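Local coordinates for membrane-bound lytic murein transglycosylase (Agrobacterium tumefaciens, PDB 2PNW), which probably cleaves the glycosidic bonds of bacterial cell-wall peptidoglycan as a lytic transglycosylase of the MltA family, at residues F145-E150 and S154-R159. Residues are numbered along the deposited sequence; the frame is centred on the assembly and turned at random.
Sequences FGKADE and SYFPDR
Lys147 and Ser154 join the two segments through a pair of backbone hydrogen bonds. Lys147 N donates to Ser154 O at 2.8 Å along an almost straight line, and Ser154 N returns a bond of 2.9 Å to Lys147 O. Two residues along each chain, on the side away from the hairpin turn, a water takes over, donating to Phe145 O and accepting from Phe156 N, 2.9 Å away.

A side-chain bond reinforces the pair at its other end. Ser154 OG donates to Asp149 OD2 at 2.8 Å, meeting the carboxylate oxygen nearly along its C-O axis. Both side chains reach this position through chi1 (64° for Ser154, 44° for Asp149), each group tucked between its own backbone N and carbonyl carbon.

The two backbone bonds make Lys147 and Ser154 an antiparallel hydrogen-bonded pair in the hairpin of strands 145-149 and 152-154, within the MltA-specific insert. Strand 127-129 pairs with the other edge of strand 145-149, through Gly146 with Val128 and Ala148 with Glu126, making a small three-stranded sheet.

Apolar contacts follow the chain as it leaves the hairpin for helix 159-163. The Phe156 ring offers CD1 to Lys147 CB at 3.9 Å, an oblique approach, while Pro157 CD lies over one ring face, offset toward the rim. With CG anti to the backbone N (chi1 173°), the Lys147 chain passes Ser154 OG and brings its CD within 4.2 Å of Pro157 CD. Asp158 sits at the N-cap of helix 159-163, its OD1 accepting from Ala161 N and its OD2 in a salt bridge with Arg256.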
loop_
_atom_site.group_PDB
_atom_site.type_symbol
_atom_site.label_atom_id
_atom_site.label_comp_id
_atom_site.label_asym_id
_atom_site.label_seq_id
_atom_site.Cartn_x
_atom_site.Cartn_y
_atom_site.Cartn_z
ATOM N N PHE A 145 1.018 -16.534 -8.305
ATOM C CA PHE A 145 1.565 -17.569 -7.425
ATOM C C PHE A 145 0.804 -18.869 -7.565
ATOM O O PHE A 145 -0.385 -18.880 -7.910
ATOM C CB PHE A 145 1.530 -17.151 -5.948
ATOM C CG PHE A 145 2.270 -15.883 -5.657
ATOM C CD1 PHE A 145 3.620 -15.917 -5.323
ATOM C CD2 PHE A 145 1.621 -14.658 -5.741
ATOM C CE1 PHE A 145 4.317 -14.720 -5.042
ATOM C CE2 PHE A 145 2.308 -13.459 -5.482
ATOM C CZ PHE A 145 3.657 -13.506 -5.122
ATOM N N GLY A 146 1.490 -19.969 -7.319
ATOM C CA GLY A 146 0.850 -21.281 -7.351
ATOM C C GLY A 146 1.549 -22.222 -6.400
ATOM O O GLY A 146 2.554 -21.862 -5.781
ATOM N N LYS A 147 1.017 -23.427 -6.272
ATOM C CA LYS A 147 1.575 -24.441 -5.390
ATOM C C LYS A 147 2.383 -25.456 -6.214
ATOM O O LYS A 147 1.847 -26.071 -7.143
ATOM C CB LYS A 147 0.444 -25.142 -4.633
ATOM C CG LYS A 147 0.865 -26.325 -3.805
ATOM C CD LYS A 147 -0.332 -26.877 -3.053
ATOM C CE LYS A 147 -0.173 -28.358 -2.751
ATOM N NZ LYS A 147 0.565 -28.561 -1.493
ATOM N N ALA A 148 3.674 -25.602 -5.900
ATOM C CA ALA A 148 4.513 -26.587 -6.582
ATOM C C ALA A 148 4.319 -27.926 -5.891
ATOM O O ALA A 148 4.494 -28.032 -4.686
ATOM C CB ALA A 148 6.017 -26.168 -6.532
ATOM N N ASP A 149 3.932 -28.949 -6.640
ATOM C CA ASP A 149 3.739 -30.275 -6.044
ATOM C C ASP A 149 4.355 -31.323 -6.977
ATOM O O ASP A 149 4.932 -30.964 -7.982
ATOM C CB ASP A 149 2.239 -30.537 -5.822
ATOM C CG ASP A 149 1.396 -30.125 -7.012
ATOM O OD1 ASP A 149 1.834 -30.371 -8.157
ATOM O OD2 ASP A 149 0.305 -29.541 -6.818
ATOM N N GLU A 150 4.235 -32.605 -6.633
ATOM C CA GLU A 150 4.743 -33.699 -7.478
ATOM C C GLU A 150 4.051 -33.713 -8.838
ATOM O O GLU A 150 4.613 -34.171 -9.823
ATOM C CB GLU A 150 4.497 -35.052 -6.810
ATOM C CG GLU A 150 5.066 -35.192 -5.421
ATOM C CD GLU A 150 4.831 -36.570 -4.828
ATOM O OE1 GLU A 150 5.009 -36.724 -3.589
ATOM O OE2 GLU A 150 4.474 -37.498 -5.602
ATOM N N SER A 154 -0.341 -26.413 -9.005
ATOM C CA SER A 154 -1.783 -26.308 -8.779
ATOM C C SER A 154 -2.100 -24.988 -8.052
ATOM O O SER A 154 -1.188 -24.214 -7.727
ATOM C CB SER A 154 -2.273 -27.553 -8.041
ATOM O OG SER A 154 -1.705 -27.649 -6.750
ATOM N N TYR A 155 -3.374 -24.691 -7.817
ATOM C CA TYR A 155 -3.710 -23.484 -7.054
ATOM C C TYR A 155 -3.338 -23.661 -5.572
ATOM O O TYR A 155 -3.567 -24.741 -4.996
ATOM C CB TYR A 155 -5.218 -23.165 -7.208
ATOM C CG TYR A 155 -5.548 -22.688 -8.602
ATOM C CD1 TYR A 155 -5.149 -21.423 -9.038
ATOM C CD2 TYR A 155 -6.211 -23.534 -9.505
ATOM C CE1 TYR A 155 -5.427 -20.986 -10.337
ATOM C CE2 TYR A 155 -6.484 -23.120 -10.808
ATOM C CZ TYR A 155 -6.084 -21.851 -11.204
ATOM O OH TYR A 155 -6.370 -21.428 -12.455
ATOM N N PHE A 156 -2.813 -22.599 -4.952
ATOM C CA PHE A 156 -2.482 -22.659 -3.538
ATOM C C PHE A 156 -3.801 -22.581 -2.751
ATOM O O PHE A 156 -4.750 -21.934 -3.216
ATOM C CB PHE A 156 -1.519 -21.525 -3.151
ATOM C CG PHE A 156 -0.835 -21.770 -1.847
ATOM C CD1 PHE A 156 0.321 -22.553 -1.783
ATOM C CD2 PHE A 156 -1.405 -21.293 -0.651
ATOM C CE1 PHE A 156 0.938 -22.806 -0.534
ATOM C CE2 PHE A 156 -0.807 -21.555 0.577
ATOM C CZ PHE A 156 0.360 -22.302 0.629
ATOM N N PRO A 157 -3.887 -23.273 -1.598
ATOM C CA PRO A 157 -5.084 -23.150 -0.738
ATOM C C PRO A 157 -5.499 -21.687 -0.469
ATOM O O PRO A 157 -4.658 -20.785 -0.534
ATOM C CB PRO A 157 -4.615 -23.804 0.554
ATOM C CG PRO A 157 -3.693 -24.867 0.093
ATOM C CD PRO A 157 -2.911 -24.231 -1.016
ATOM N N ASP A 158 -6.782 -21.453 -0.178
ATOM C CA ASP A 158 -7.265 -20.092 0.098
ATOM C C ASP A 158 -7.249 -19.773 1.591
ATOM O O ASP A 158 -6.875 -20.611 2.382
ATOM C CB ASP A 158 -8.676 -19.845 -0.515
ATOM C CG ASP A 158 -9.755 -20.720 0.097
ATOM O OD1 ASP A 158 -9.498 -21.481 1.059
ATOM O OD2 ASP A 158 -10.898 -20.633 -0.394
ATOM N N ARG A 159 -7.639 -18.550 1.948
ATOM C CA ARG A 159 -7.612 -18.093 3.333
ATOM C C ARG A 159 -8.324 -19.093 4.260
ATOM O O ARG A 159 -7.800 -19.479 5.329
ATOM C CB ARG A 159 -8.275 -16.704 3.422
ATOM C CG ARG A 159 -8.411 -16.150 4.864
ATOM C CD ARG A 159 -9.016 -14.763 4.877
ATOM N NE ARG A 159 -8.150 -13.779 4.232
ATOM C CZ ARG A 159 -7.050 -13.271 4.804
ATOM N NH1 ARG A 159 -6.707 -13.656 6.039
ATOM N NH2 ARG A 159 -6.321 -12.377 4.141
HETATM O O HOH W 1 -2.367 -19.993 -6.228
#